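PDB 3LUP: DegV family protein, which probably binds long-chain fatty acids, holding elaidic acid in this crystal, and may take part in lipid transport or fatty acid metabolism. Local coordinates for residues 62-67 with 268-273; 9-14 with 29-34; 94-99 with 199-204; 162-167 with 274-279. All blocks are in the same frame, centred on the assembly; numbering follows the deposited sequence.

Overall arrangement
The four contacts lie in one DegV-family chain, around or beside the bound elaidic acid. Contact 2 comes first in sequence and closes before the others open. It joins strand 6-11, part of the four-stranded parallel sheet, to residues 29-34. Contact 1 is about 10 Å away between centres, and strands 33-34 and 63-64 pair to link the two. Contact 3 falls between the two halves of contact 1. The segments of contact 4, whose strands share the six-stranded mixed sheet with strand 201-205, alternate with those of contacts 1 and 3. Contacts 2 and 4 stay about 20 Å apart between centres. Contacts 1 and 3 join the parallel-sheet part to the mixed-sheet part, with the fatty acid between them.

Contact 1 (62-67 with 268-273); sequences PKTSQP and IATHLG. With ELA (Elaidic acid), chain B.
Residues 62-64 run past the last turn of helix 266-272; the CA atoms of P62 and T270 are 6.1 Å apart. T270 gives the largest part of the helix side of the contact. With OG1 beside the backbone N (chi1 -64°), CG2 points anti to that N, toward P62. This methyl rests against the P62 carbonyl and lies 3.9 Å from P62 CB. The same T270 CG2 also meets CG2 of T64. T270 OG1 is held instead by G266 O and the hydroxyl of Y51.

The polar link is between T64 and H271. T64 OG1 and H271 NE2 are 2.9 Å apart in a hydrogen bond, and either atom could be the donor. The two side chains approach from opposite directions, and the threonine meets the imidazole at its edge. This bond probably limits rotation of the ring.

Both segments line the elaidic acid pocket of this DegV-family protein. The acyl chain runs over one face of the H271 ring, offset toward the rim, with H271 CD2 3.4 Å from ELA C7. T270 CG2 lies over the opposite face, also toward the rim. Farther along the lipid, I268 CG2 comes 3.5 Å from ELA C13. L272 CD1 packs against ELA C12. At the carboxylate end, the T64 carbonyl O is 3.0 Å from ELA O. S65 and Q66 run beside ELA C3, with Q66 N 3.5 Å from that carbon. R175 hydrogen-bonds the ligand through NH2 and also touches the H271 side chain.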
loop_
_atom_site.group_PDB
_atom_site.type_symbol
_atom_site.label_atom_id
_atom_site.label_comp_id
_atom_site.label_asym_id
_atom_site.label_seq_id
_atom_site.Cartn_x
_atom_site.Cartn_y
_atom_site.Cartn_z
ATOM N N PRO A 62 -7.523 1.314 -17.357
ATOM C CA PRO A 62 -6.095 1.041 -17.281
ATOM C C PRO A 62 -5.795 -0.257 -16.518
ATOM O O PRO A 62 -6.646 -0.756 -15.757
ATOM C CB PRO A 62 -5.538 2.255 -16.523
ATOM C CG PRO A 62 -6.569 3.299 -16.636
ATOM C CD PRO A 62 -7.869 2.571 -16.666
ATOM N N LYS A 63 -4.603 -0.808 -16.751
ATOM C CA LYS A 63 -4.102 -1.923 -15.959
ATOM C C LYS A 63 -2.758 -1.540 -15.354
ATOM O O LYS A 63 -2.135 -0.560 -15.757
ATOM C CB LYS A 63 -3.952 -3.180 -16.817
ATOM C CG LYS A 63 -5.183 -3.562 -17.604
ATOM C CD LYS A 63 -5.146 -5.013 -18.067
ATOM C CE LYS A 63 -5.368 -5.964 -16.894
ATOM N NZ LYS A 63 -6.500 -6.896 -17.168
ATOM N N THR A 64 -2.320 -2.303 -14.367
ATOM C CA THR A 64 -0.947 -2.195 -13.921
ATOM C C THR A 64 -0.257 -3.528 -14.172
ATOM O O THR A 64 -0.909 -4.533 -14.497
ATOM C CB THR A 64 -0.839 -1.812 -12.437
ATOM O OG1 THR A 64 -1.534 -2.776 -11.654
ATOM C CG2 THR A 64 -1.443 -0.428 -12.184
ATOM N N SER A 65 1.068 -3.527 -14.053
ATOM C CA SER A 65 1.838 -4.754 -14.132
ATOM C C SER A 65 2.801 -4.771 -12.974
ATOM O O SER A 65 3.118 -3.722 -12.420
ATOM C CB SER A 65 2.595 -4.840 -15.448
ATOM O OG SER A 65 3.530 -3.786 -15.504
ATOM N N GLN A 66 3.243 -5.974 -12.607
ATOM C CA GLN A 66 4.211 -6.183 -11.540
ATOM C C GLN A 66 5.488 -5.419 -11.855
ATOM O O GLN A 66 5.804 -5.216 -13.030
ATOM C CB GLN A 66 4.524 -7.674 -11.412
ATOM C CG GLN A 66 3.370 -8.508 -10.889
ATOM C CD GLN A 66 3.564 -9.999 -11.099
ATOM O OE1 GLN A 66 4.633 -10.562 -10.810
ATOM N NE2 GLN A 66 2.525 -10.652 -11.593
ATOM N N PRO A 67 6.218 -4.964 -10.819
ATOM C CA PRO A 67 7.552 -4.428 -11.108
ATOM C C PRO A 67 8.417 -5.497 -11.776
ATOM O O PRO A 67 8.084 -6.678 -11.718
ATOM C CB PRO A 67 8.111 -4.049 -9.727
ATOM C CG PRO A 67 7.075 -4.406 -8.739
ATOM C CD PRO A 67 5.785 -4.666 -9.448
ATOM N N ILE A 268 -2.674 2.807 -7.593
ATOM C CA ILE A 268 -3.848 2.478 -6.771
ATOM C C ILE A 268 -5.135 3.150 -7.261
ATOM O O ILE A 268 -6.191 2.549 -7.201
ATOM C CB ILE A 268 -3.582 2.756 -5.272
ATOM C CG1 ILE A 268 -2.400 1.903 -4.788
ATOM C CG2 ILE A 268 -4.807 2.448 -4.437
ATOM C CD1 ILE A 268 -1.762 2.352 -3.484
ATOM N N ALA A 269 -5.050 4.375 -7.769
ATOM C CA ALA A 269 -6.171 5.002 -8.469
ATOM C C ALA A 269 -6.731 4.089 -9.586
ATOM O O ALA A 269 -7.940 3.913 -9.706
ATOM C CB ALA A 269 -5.755 6.338 -9.028
ATOM N N THR A 270 -5.848 3.491 -10.376
ATOM C CA THR A 270 -6.243 2.477 -11.359
ATOM C C THR A 270 -7.201 1.403 -10.813
ATOM O O THR A 270 -8.157 1.030 -11.485
ATOM C CB THR A 270 -4.996 1.793 -12.012
ATOM O OG1 THR A 270 -4.249 2.758 -12.765
ATOM C CG2 THR A 270 -5.406 0.661 -12.950
ATOM N N HIS A 271 -6.950 0.906 -9.607
ATOM C CA HIS A 271 -7.749 -0.201 -9.072
ATOM C C HIS A 271 -8.907 0.256 -8.188
ATOM O O HIS A 271 -9.903 -0.458 -8.019
ATOM C CB HIS A 271 -6.845 -1.202 -8.349
ATOM C CG HIS A 271 -5.865 -1.863 -9.266
ATOM N ND1 HIS A 271 -6.163 -3.008 -9.975
ATOM C CD2 HIS A 271 -4.615 -1.500 -9.646
ATOM C CE1 HIS A 271 -5.124 -3.342 -10.722
ATOM N NE2 HIS A 271 -4.171 -2.445 -10.536
ATOM N N LEU A 272 -8.781 1.457 -7.642
ATOM C CA LEU A 272 -9.782 1.979 -6.746
ATOM C C LEU A 272 -10.771 2.895 -7.472
ATOM O O LEU A 272 -11.935 3.006 -7.072
ATOM C CB LEU A 272 -9.094 2.710 -5.592
ATOM C CG LEU A 272 -9.077 2.066 -4.204
ATOM C CD1 LEU A 272 -8.605 0.613 -4.221
ATOM C CD2 LEU A 272 -8.254 2.919 -3.245
ATOM N N GLY A 273 -10.302 3.528 -8.545
ATOM C CA GLY A 273 -11.064 4.554 -9.227
ATOM C C GLY A 273 -10.769 5.893 -8.587
ATOM O O GLY A 273 -10.122 5.949 -7.527
HETATM C CA ELA B . -0.318 -6.779 -10.935
HETATM C C ELA B . -0.750 -7.438 -12.249
HETATM O O ELA B . -1.716 -7.012 -12.949
HETATM C C3 ELA B . 0.172 -5.342 -11.095
HETATM C C4 ELA B . 0.868 -4.852 -9.829
HETATM C C5 ELA B . 0.234 -3.568 -9.259
HETATM C C6 ELA B . -0.965 -3.884 -8.355
HETATM C C7 ELA B . -1.908 -2.734 -8.018
HETATM C C8 ELA B . -3.074 -3.248 -7.165
HETATM C C9 ELA B . -3.508 -2.220 -6.129
HETATM C C10 ELA B . -4.771 -2.360 -5.365
HETATM C C11 ELA B . -5.441 -1.126 -4.795
HETATM C C12 ELA B . -5.830 -1.290 -3.331
HETATM C C13 ELA B . -5.005 -0.431 -2.387
HETATM C C14 ELA B . -5.774 0.005 -1.148
HETATM C C15 ELA B . -4.907 0.945 -0.297
HETATM C C16 ELA B . -5.451 1.185 1.113
HETATM C C17 ELA B . -4.482 0.670 2.172
HETATM C C18 ELA B . -4.431 1.568 3.402
HETATM O OXT ELA B . -0.136 -8.457 -12.640
#

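Contact 2 (9-14 with 29-34)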
loop_
_atom_site.group_PDB
_atom_site.type_symbol
_atom_site.label_atom_id
_atom_site.label_comp_id
_atom_site.label_asym_id
_atom_site.label_seq_id
_atom_site.Cartn_x
_atom_site.Cartn_y
_atom_site.Cartn_z
ATOM N N ILE A 9 14.295 -2.640 0.138
ATOM C CA ILE A 9 13.643 -2.560 -1.164
ATOM C C ILE A 9 12.117 -2.564 -1.046
ATOM O O ILE A 9 11.513 -3.334 -0.265
ATOM C CB ILE A 9 14.134 -3.646 -2.165
ATOM C CG1 ILE A 9 15.636 -3.538 -2.395
ATOM C CG2 ILE A 9 13.495 -3.459 -3.517
ATOM C CD1 ILE A 9 16.475 -4.275 -1.402
ATOM N N THR A 10 11.523 -1.671 -1.832
ATOM C CA THR A 10 10.091 -1.510 -1.891
ATOM C C THR A 10 9.694 -1.121 -3.302
ATOM O O THR A 10 10.537 -1.078 -4.182
ATOM C CB THR A 10 9.598 -0.463 -0.866
ATOM O OG1 THR A 10 8.162 -0.417 -0.901
ATOM C CG2 THR A 10 10.175 0.913 -1.164
ATOM N N ASP A 11 8.413 -0.854 -3.518
ATOM C CA ASP A 11 7.948 -0.441 -4.824
ATOM C C ASP A 11 7.224 0.881 -4.678
ATOM O O ASP A 11 7.007 1.347 -3.574
ATOM C CB ASP A 11 7.067 -1.521 -5.462
ATOM C CG ASP A 11 5.956 -1.999 -4.531
ATOM O OD1 ASP A 11 5.130 -1.148 -4.089
ATOM O OD2 ASP A 11 5.924 -3.228 -4.242
ATOM N N THR A 12 6.873 1.494 -5.798
ATOM C CA THR A 12 6.292 2.828 -5.787
ATOM C C THR A 12 4.848 2.884 -5.252
ATOM O O THR A 12 4.297 3.976 -5.104
ATOM C CB THR A 12 6.354 3.485 -7.165
ATOM O OG1 THR A 12 5.592 2.702 -8.081
ATOM C CG2 THR A 12 7.788 3.574 -7.651
ATOM N N SER A 13 4.255 1.732 -4.932
ATOM C CA SER A 13 2.930 1.718 -4.310
ATOM C C SER A 13 3.002 2.061 -2.825
ATOM O O SER A 13 2.003 2.429 -2.221
ATOM C CB SER A 13 2.229 0.370 -4.518
ATOM O OG SER A 13 2.597 -0.582 -3.520
ATOM N N ALA A 14 4.184 1.927 -2.233
ATOM C CA ALA A 14 4.403 2.311 -0.832
ATOM C C ALA A 14 4.436 3.824 -0.720
ATOM O O ALA A 14 5.077 4.493 -1.528
ATOM C CB ALA A 14 5.693 1.735 -0.335
ATOM N N LEU A 29 11.444 0.048 -6.519
ATOM C CA LEU A 29 11.102 -0.505 -7.830
ATOM C C LEU A 29 9.872 0.187 -8.406
ATOM O O LEU A 29 8.907 0.414 -7.676
ATOM C CB LEU A 29 10.791 -1.997 -7.693
ATOM C CG LEU A 29 11.889 -3.052 -7.741
ATOM C CD1 LEU A 29 13.190 -2.538 -7.182
ATOM C CD2 LEU A 29 11.440 -4.311 -7.003
ATOM N N ASP A 30 9.891 0.488 -9.706
ATOM C CA ASP A 30 8.744 1.122 -10.366
ATOM C C ASP A 30 7.646 0.151 -10.788
ATOM O O ASP A 30 7.919 -0.949 -11.268
ATOM C CB ASP A 30 9.193 1.943 -11.572
ATOM C CG ASP A 30 10.164 3.053 -11.195
ATOM O OD1 ASP A 30 10.018 3.659 -10.104
ATOM O OD2 ASP A 30 11.090 3.311 -11.995
ATOM N N ILE A 31 6.400 0.576 -10.598
ATOM C CA ILE A 31 5.224 -0.166 -11.080
ATOM C C ILE A 31 4.624 0.514 -12.307
ATOM O O ILE A 31 4.168 1.648 -12.225
ATOM C CB ILE A 31 4.134 -0.330 -9.977
ATOM C CG1 ILE A 31 4.730 -1.034 -8.744
ATOM C CG2 ILE A 31 2.905 -1.071 -10.543
ATOM C CD1 ILE A 31 3.807 -1.183 -7.562
ATOM N N PRO A 32 4.646 -0.174 -13.454
ATOM C CA PRO A 32 4.072 0.382 -14.675
ATOM C C PRO A 32 2.540 0.450 -14.666
ATOM O O PRO A 32 1.873 -0.421 -14.103
ATOM C CB PRO A 32 4.548 -0.594 -15.758
ATOM C CG PRO A 32 5.734 -1.304 -15.158
ATOM C CD PRO A 32 5.358 -1.439 -13.713
ATOM N N ILE A 33 2.000 1.502 -15.271
ATOM C CA ILE A 33 0.581 1.564 -15.557
ATOM C C ILE A 33 0.369 1.438 -17.071
ATOM O O ILE A 33 1.137 1.982 -17.866
ATOM C CB ILE A 33 -0.089 2.854 -15.001
ATOM C CG1 ILE A 33 -0.045 3.984 -16.019
ATOM C CG2 ILE A 33 0.534 3.309 -13.666
ATOM C CD1 ILE A 33 -1.113 4.999 -15.788
ATOM N N ILE A 34 -0.653 0.697 -17.470
ATOM C CA ILE A 34 -0.913 0.499 -18.892
ATOM C C ILE A 34 -2.241 1.130 -19.287
ATOM O O ILE A 34 -3.316 0.610 -18.957
ATOM C CB ILE A 34 -0.904 -1.002 -19.302
ATOM C CG1 ILE A 34 0.281 -1.751 -18.671
ATOM C CG2 ILE A 34 -0.877 -1.134 -20.818
ATOM C CD1 ILE A 34 -0.014 -3.216 -18.353
#
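D11 and L29 form a parallel beta bridge, with CA atoms 4.4 Å apart, at the ends of strands 6-11 and 26-29. Strand 26-29 is an edge strand of the four-stranded parallel sheet. The type I turn from D11 to A14 starts at the bridge residue itself, and D11 also makes an Asx turn.

Backbone bonds fix the register. L29 N donates to T10 O at 2.7 Å, nearly straight at 168°. T12 N reaches L29 O in a weaker, more bent bond. L29 O also receives a CA-H contact from D11.

A weak backbone-to-side-chain bond joins I31 N to T12 OG1 at 3.4 Å. The T12 hydroxyl sits between its own N and carbonyl carbon (chi1 62°), which faces it to the I31 backbone.

Apolar contacts flank these bonds. I9 CG2 meets L29 CD1 at 3.8 Å, and helix 69-81 covers this pair through L75. I31 packs its CD1 on the CB of S13, and this methyl lies beside the D11 carboxylate. I31 also touches the elaidic acid, so it joins this turn to the lipid pocket.

The polar ends are gathered by D11. Its OD2 accepts from I92 N. Its OD1 receives two bonds from S13, and S13 OG is also bonded to T123. S13 N approaches the anti lone pair of D11 OD1, while S13 OG comes from the syn side at 2.7 Å, 21° out of the carboxylate plane.

Contact 3 (94-99 with 199-204). With ELA (Elaidic acid), chain B.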
loop_
_atom_site.group_PDB
_atom_site.type_symbol
_atom_site.label_atom_id
_atom_site.label_comp_id
_atom_site.label_asym_id
_atom_site.label_seq_id
_atom_site.Cartn_x
_atom_site.Cartn_y
_atom_site.Cartn_z
ATOM N N ALA A 94 0.702 -9.634 -1.382
ATOM C CA ALA A 94 0.517 -10.884 -2.160
ATOM C C ALA A 94 -0.908 -11.071 -2.706
ATOM O O ALA A 94 -1.092 -11.636 -3.779
ATOM C CB ALA A 94 0.904 -12.101 -1.306
ATOM N N GLY A 95 -1.908 -10.597 -1.952
ATOM C CA GLY A 95 -3.322 -10.747 -2.306
ATOM C C GLY A 95 -3.853 -9.785 -3.361
ATOM O O GLY A 95 -5.020 -9.870 -3.753
ATOM N N ILE A 96 -3.015 -8.858 -3.817
ATOM C CA ILE A 96 -3.443 -7.893 -4.836
ATOM C C ILE A 96 -2.467 -7.809 -6.009
ATOM O O ILE A 96 -2.534 -6.878 -6.813
ATOM C CB ILE A 96 -3.680 -6.475 -4.241
ATOM C CG1 ILE A 96 -2.375 -5.859 -3.741
ATOM C CG2 ILE A 96 -4.740 -6.516 -3.129
ATOM C CD1 ILE A 96 -2.522 -4.439 -3.320
ATOM N N SER A 97 -1.573 -8.794 -6.095
ATOM C CA SER A 97 -0.505 -8.830 -7.089
ATOM C C SER A 97 0.315 -10.071 -6.810
ATOM O O SER A 97 0.647 -10.347 -5.651
ATOM C CB SER A 97 0.404 -7.606 -6.960
ATOM O OG SER A 97 1.213 -7.471 -8.102
ATOM N N GLY A 98 0.649 -10.812 -7.869
ATOM C CA GLY A 98 1.446 -12.022 -7.734
ATOM C C GLY A 98 2.931 -11.755 -7.713
ATOM O O GLY A 98 3.734 -12.667 -7.892
ATOM N N PHE A 99 3.305 -10.501 -7.491
ATOM C CA PHE A 99 4.705 -10.110 -7.453
ATOM C C PHE A 99 5.442 -10.758 -6.292
ATOM O O PHE A 99 6.533 -11.304 -6.469
ATOM C CB PHE A 99 4.834 -8.592 -7.380
ATOM C CG PHE A 99 6.244 -8.113 -7.453
ATOM C CD1 PHE A 99 6.800 -7.409 -6.405
ATOM C CD2 PHE A 99 7.022 -8.381 -8.564
ATOM C CE1 PHE A 99 8.124 -6.960 -6.470
ATOM C CE2 PHE A 99 8.341 -7.948 -8.637
ATOM C CZ PHE A 99 8.903 -7.238 -7.587
ATOM N N GLY A 199 -4.445 -10.629 3.187
ATOM C CA GLY A 199 -4.147 -9.403 2.474
ATOM C C GLY A 199 -4.958 -9.223 1.200
ATOM O O GLY A 199 -4.512 -8.546 0.280
ATOM N N LYS A 200 -6.139 -9.838 1.139
ATOM C CA LYS A 200 -7.059 -9.658 0.013
ATOM C C LYS A 200 -8.049 -8.562 0.333
ATOM O O LYS A 200 -8.401 -8.340 1.498
ATOM C CB LYS A 200 -7.848 -10.935 -0.268
ATOM C CG LYS A 200 -7.066 -12.012 -0.968
ATOM C CD LYS A 200 -7.996 -12.954 -1.716
ATOM C CE LYS A 200 -7.181 -14.005 -2.477
ATOM N NZ LYS A 200 -6.407 -14.890 -1.544
ATOM N N ILE A 201 -8.528 -7.872 -0.692
ATOM C CA ILE A 201 -9.574 -6.916 -0.443
ATOM C C ILE A 201 -10.915 -7.617 -0.497
ATOM O O ILE A 201 -11.255 -8.255 -1.501
ATOM C CB ILE A 201 -9.536 -5.733 -1.386
ATOM C CG1 ILE A 201 -8.091 -5.192 -1.505
ATOM C CG2 ILE A 201 -10.540 -4.676 -0.888
ATOM C CD1 ILE A 201 -7.954 -3.918 -2.356
ATOM N N VAL A 202 -11.637 -7.534 0.621
ATOM C CA VAL A 202 -12.958 -8.147 0.773
ATOM C C VAL A 202 -13.902 -7.085 1.332
ATOM O O VAL A 202 -13.451 -6.021 1.784
ATOM C CB VAL A 202 -12.959 -9.442 1.691
ATOM C CG1 VAL A 202 -11.920 -10.428 1.243
ATOM C CG2 VAL A 202 -12.760 -9.108 3.155
ATOM N N VAL A 203 -15.206 -7.360 1.287
ATOM C CA VAL A 203 -16.174 -6.441 1.857
ATOM C C VAL A 203 -16.208 -6.647 3.360
ATOM O O VAL A 203 -16.484 -7.738 3.852
ATOM C CB VAL A 203 -17.590 -6.614 1.255
ATOM C CG1 VAL A 203 -18.536 -5.544 1.789
ATOM C CG2 VAL A 203 -17.533 -6.568 -0.271
ATOM N N TYR A 204 -15.902 -5.587 4.092
ATOM C CA TYR A 204 -16.045 -5.624 5.532
ATOM C C TYR A 204 -17.524 -5.518 5.913
ATOM O O TYR A 204 -18.045 -6.380 6.610
ATOM C CB TYR A 204 -15.219 -4.509 6.173
ATOM C CG TYR A 204 -15.252 -4.505 7.680
ATOM C CD1 TYR A 204 -14.572 -5.478 8.417
ATOM C CD2 TYR A 204 -15.957 -3.519 8.370
ATOM C CE1 TYR A 204 -14.598 -5.475 9.807
ATOM C CE2 TYR A 204 -15.987 -3.500 9.759
ATOM C CZ TYR A 204 -15.307 -4.482 10.470
ATOM O OH TYR A 204 -15.351 -4.458 11.842
HETATM C CA ELA B . -0.318 -6.779 -10.935
HETATM C C ELA B . -0.750 -7.438 -12.249
HETATM O O ELA B . -1.716 -7.012 -12.949
HETATM C C3 ELA B . 0.172 -5.342 -11.095
HETATM C C4 ELA B . 0.868 -4.852 -9.829
HETATM C C5 ELA B . 0.234 -3.568 -9.259
HETATM C C6 ELA B . -0.965 -3.884 -8.355
HETATM C C7 ELA B . -1.908 -2.734 -8.018
HETATM C C8 ELA B . -3.074 -3.248 -7.165
HETATM C C9 ELA B . -3.508 -2.220 -6.129
HETATM C C10 ELA B . -4.771 -2.360 -5.365
HETATM C C11 ELA B . -5.441 -1.126 -4.795
HETATM C C12 ELA B . -5.830 -1.290 -3.331
HETATM C C13 ELA B . -5.005 -0.431 -2.387
HETATM C C14 ELA B . -5.774 0.005 -1.148
HETATM C C15 ELA B . -4.907 0.945 -0.297
HETATM C C16 ELA B . -5.451 1.185 1.113
HETATM C C17 ELA B . -4.482 0.670 2.172
HETATM C C18 ELA B . -4.431 1.568 3.402
HETATM O OXT ELA B . -0.136 -8.457 -12.640
#
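G95 and G199 meet backbone to backbone, with no hydrogen bond joining the two segments. G95 CA comes to 3.6 Å from G199 O in a CA-H...O contact with an angle of 135° at the hydrogen. The CA atoms of G95 and K200 are 4.5 Å apart. G95 has no side chain, and its CA faces the G199 carbonyl directly. G199 has positive phi, a backbone shape that glycine adopts readily.

Side chains close the contact beside the glycines. I96 CG2 rests 4.0 Å from I201 CG1, and the same methyl lies near G199 O. Next to G95, the aliphatic part of K200 lies alongside the backbone, its CG 4.1 Å from G95 O.

The two isoleucines also form part of the wall of the elaidic acid pocket. In I96, CG1 sits between the backbone N and the carbonyl carbon (chi1 66°). The chain then extends, so that CD1 reaches ELA C10 at 3.7 Å. I201 brings its own CD1 to ELA C12, at 3.5 Å. S97 lies beside the lipid nearer its carboxylate end, with S97 CB 4.0 Å from ELA C4. R175 hydrogen-bonds both I96 O and the ligand.

Residues 94-98 belong to the loop between strand 86-89 and helix 99-103, with G98 as the helix N-cap residue. Residues 201-204 lie in strand 201-205, an edge strand of the mixed sheet. F195 of neighbouring strand 192-195 packs against both I96 and I201.

Contact 4 (162-167 with 274-279)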
loop_
_atom_site.group_PDB
_atom_site.type_symbol
_atom_site.label_atom_id
_atom_site.label_comp_id
_atom_site.label_asym_id
_atom_site.label_seq_id
_atom_site.Cartn_x
_atom_site.Cartn_y
_atom_site.Cartn_z
ATOM N N ILE A 162 -11.360 0.891 3.168
ATOM C CA ILE A 162 -11.587 1.686 1.959
ATOM C C ILE A 162 -13.062 1.867 1.670
ATOM O O ILE A 162 -13.860 0.963 1.875
ATOM C CB ILE A 162 -10.986 1.011 0.680
ATOM C CG1 ILE A 162 -9.687 0.245 0.985
ATOM C CG2 ILE A 162 -10.803 2.039 -0.452
ATOM C CD1 ILE A 162 -9.477 -0.963 0.065
ATOM N N VAL A 163 -13.416 3.038 1.173
ATOM C CA VAL A 163 -14.740 3.256 0.629
ATOM C C VAL A 163 -14.536 3.903 -0.718
ATOM O O VAL A 163 -13.917 4.963 -0.816
ATOM C CB VAL A 163 -15.618 4.146 1.524
ATOM C CG1 VAL A 163 -16.886 4.593 0.769
ATOM C CG2 VAL A 163 -15.965 3.410 2.806
ATOM N N VAL A 164 -15.030 3.246 -1.757
ATOM C CA VAL A 164 -14.773 3.709 -3.105
ATOM C C VAL A 164 -15.975 4.467 -3.661
ATOM O O VAL A 164 -17.102 4.359 -3.143
ATOM C CB VAL A 164 -14.295 2.563 -4.052
ATOM C CG1 VAL A 164 -13.064 1.895 -3.484
ATOM C CG2 VAL A 164 -15.400 1.546 -4.312
ATOM N N ASN A 165 -15.733 5.243 -4.706
ATOM C CA ASN A 165 -16.818 5.943 -5.326
ATOM C C ASN A 165 -17.578 5.034 -6.290
ATOM O O ASN A 165 -18.814 4.977 -6.271
ATOM C CB ASN A 165 -16.334 7.207 -5.998
ATOM C CG ASN A 165 -17.458 8.134 -6.299
ATOM O OD1 ASN A 165 -17.591 8.619 -7.423
ATOM N ND2 ASN A 165 -18.316 8.370 -5.301
ATOM N N ASP A 166 -16.838 4.307 -7.121
ATOM C CA ASP A 166 -17.453 3.327 -8.003
ATOM C C ASP A 166 -16.624 2.053 -8.092
ATOM O O ASP A 166 -15.391 2.083 -8.211
ATOM C CB ASP A 166 -17.755 3.925 -9.391
ATOM C CG ASP A 166 -16.560 3.878 -10.336
ATOM O OD1 ASP A 166 -15.459 4.306 -9.906
ATOM O OD2 ASP A 166 -16.738 3.416 -11.498
ATOM N N LEU A 167 -17.331 0.935 -8.040
ATOM C CA LEU A 167 -16.713 -0.358 -7.820
ATOM C C LEU A 167 -16.147 -1.050 -9.064
ATOM O O LEU A 167 -15.489 -2.078 -8.944
ATOM C CB LEU A 167 -17.720 -1.279 -7.137
ATOM C CG LEU A 167 -18.075 -0.996 -5.681
ATOM C CD1 LEU A 167 -19.567 -1.211 -5.467
ATOM C CD2 LEU A 167 -17.253 -1.881 -4.764
ATOM N N GLU A 274 -11.223 6.966 -9.239
ATOM C CA GLU A 274 -11.192 8.298 -8.657
ATOM C C GLU A 274 -12.343 8.411 -7.658
ATOM O O GLU A 274 -13.327 7.663 -7.749
ATOM C CB GLU A 274 -11.307 9.377 -9.745
ATOM C CG GLU A 274 -11.264 10.808 -9.222
ATOM C CD GLU A 274 -10.986 11.831 -10.305
ATOM O OE1 GLU A 274 -10.890 11.424 -11.478
ATOM O OE2 GLU A 274 -10.861 13.044 -9.995
ATOM N N GLY A 275 -12.213 9.351 -6.719
ATOM C CA GLY A 275 -13.185 9.546 -5.654
ATOM C C GLY A 275 -13.080 8.571 -4.483
ATOM O O GLY A 275 -13.939 8.600 -3.593
ATOM N N ALA A 276 -12.058 7.701 -4.466
ATOM C CA ALA A 276 -11.887 6.747 -3.362
ATOM C C ALA A 276 -11.330 7.412 -2.099
ATOM O O ALA A 276 -10.590 8.396 -2.194
ATOM C CB ALA A 276 -11.009 5.620 -3.777
ATOM N N VAL A 277 -11.712 6.886 -0.927
ATOM C CA VAL A 277 -11.144 7.294 0.375
ATOM C C VAL A 277 -10.871 6.043 1.211
ATOM O O VAL A 277 -11.616 5.056 1.142
ATOM C CB VAL A 277 -12.050 8.322 1.147
ATOM C CG1 VAL A 277 -13.184 7.626 1.861
ATOM C CG2 VAL A 277 -11.245 9.131 2.152
ATOM N N ALA A 278 -9.785 6.078 1.978
ATOM C CA ALA A 278 -9.333 4.921 2.749
ATOM C C ALA A 278 -8.645 5.388 4.007
ATOM O O ALA A 278 -8.291 6.558 4.130
ATOM C CB ALA A 278 -8.374 4.088 1.938
ATOM N N PHE A 279 -8.451 4.479 4.951
ATOM C CA PHE A 279 -7.456 4.727 5.976
ATOM C C PHE A 279 -6.517 3.529 6.083
ATOM O O PHE A 279 -6.864 2.413 5.680
ATOM C CB PHE A 279 -8.076 5.111 7.337
ATOM C CG PHE A 279 -8.739 3.968 8.063
ATOM C CD1 PHE A 279 -10.125 3.832 8.045
ATOM C CD2 PHE A 279 -7.990 3.055 8.777
ATOM C CE1 PHE A 279 -10.759 2.788 8.716
ATOM C CE2 PHE A 279 -8.602 2.008 9.451
ATOM C CZ PHE A 279 -9.998 1.870 9.422
HETATM O O HOH W 1 -13.617 5.088 -6.806
#
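Strands 159-163 and 277-283 are antiparallel neighbours in the six-stranded mixed sheet, and this contact lies at the end of the pair. V163 and V277 make the hydrogen-bonded pair. V163 N donates to V277 O at 2.7 Å and 179°. V277 N returns a bond to V163 O at 2.9 Å, also almost straight. I162 and A278 make the non-hydrogen-bonded pair, with CA atoms 4.0 Å apart.

I162 and A278 share one sheet face, where I162 CG2 packs on A278 CB at 4.0 Å. I162 CG2 is also 3.5 Å from V277 O. V163 and V277 occupy the other face. V277 CG1 sits between its own N and carbonyl carbon (chi1 81°), which turns it to V163 CB. Past the strand end, V164 CG1 faces A276 CB at 4.3 Å.

A water bridges the segments just beyond the strands: N165 N donates to it, and it donates to E274 O at 2.8 Å. N165 CB lies over the backbone of G275, whose phi is positive.

L272 of helix 266-272 covers I162 and V164, and I162 and F279 touch the elaidic acid. On the other face, V277 packs against L214 of helix 210-224, while K242 of helix 240-252 touches both V163 and V277.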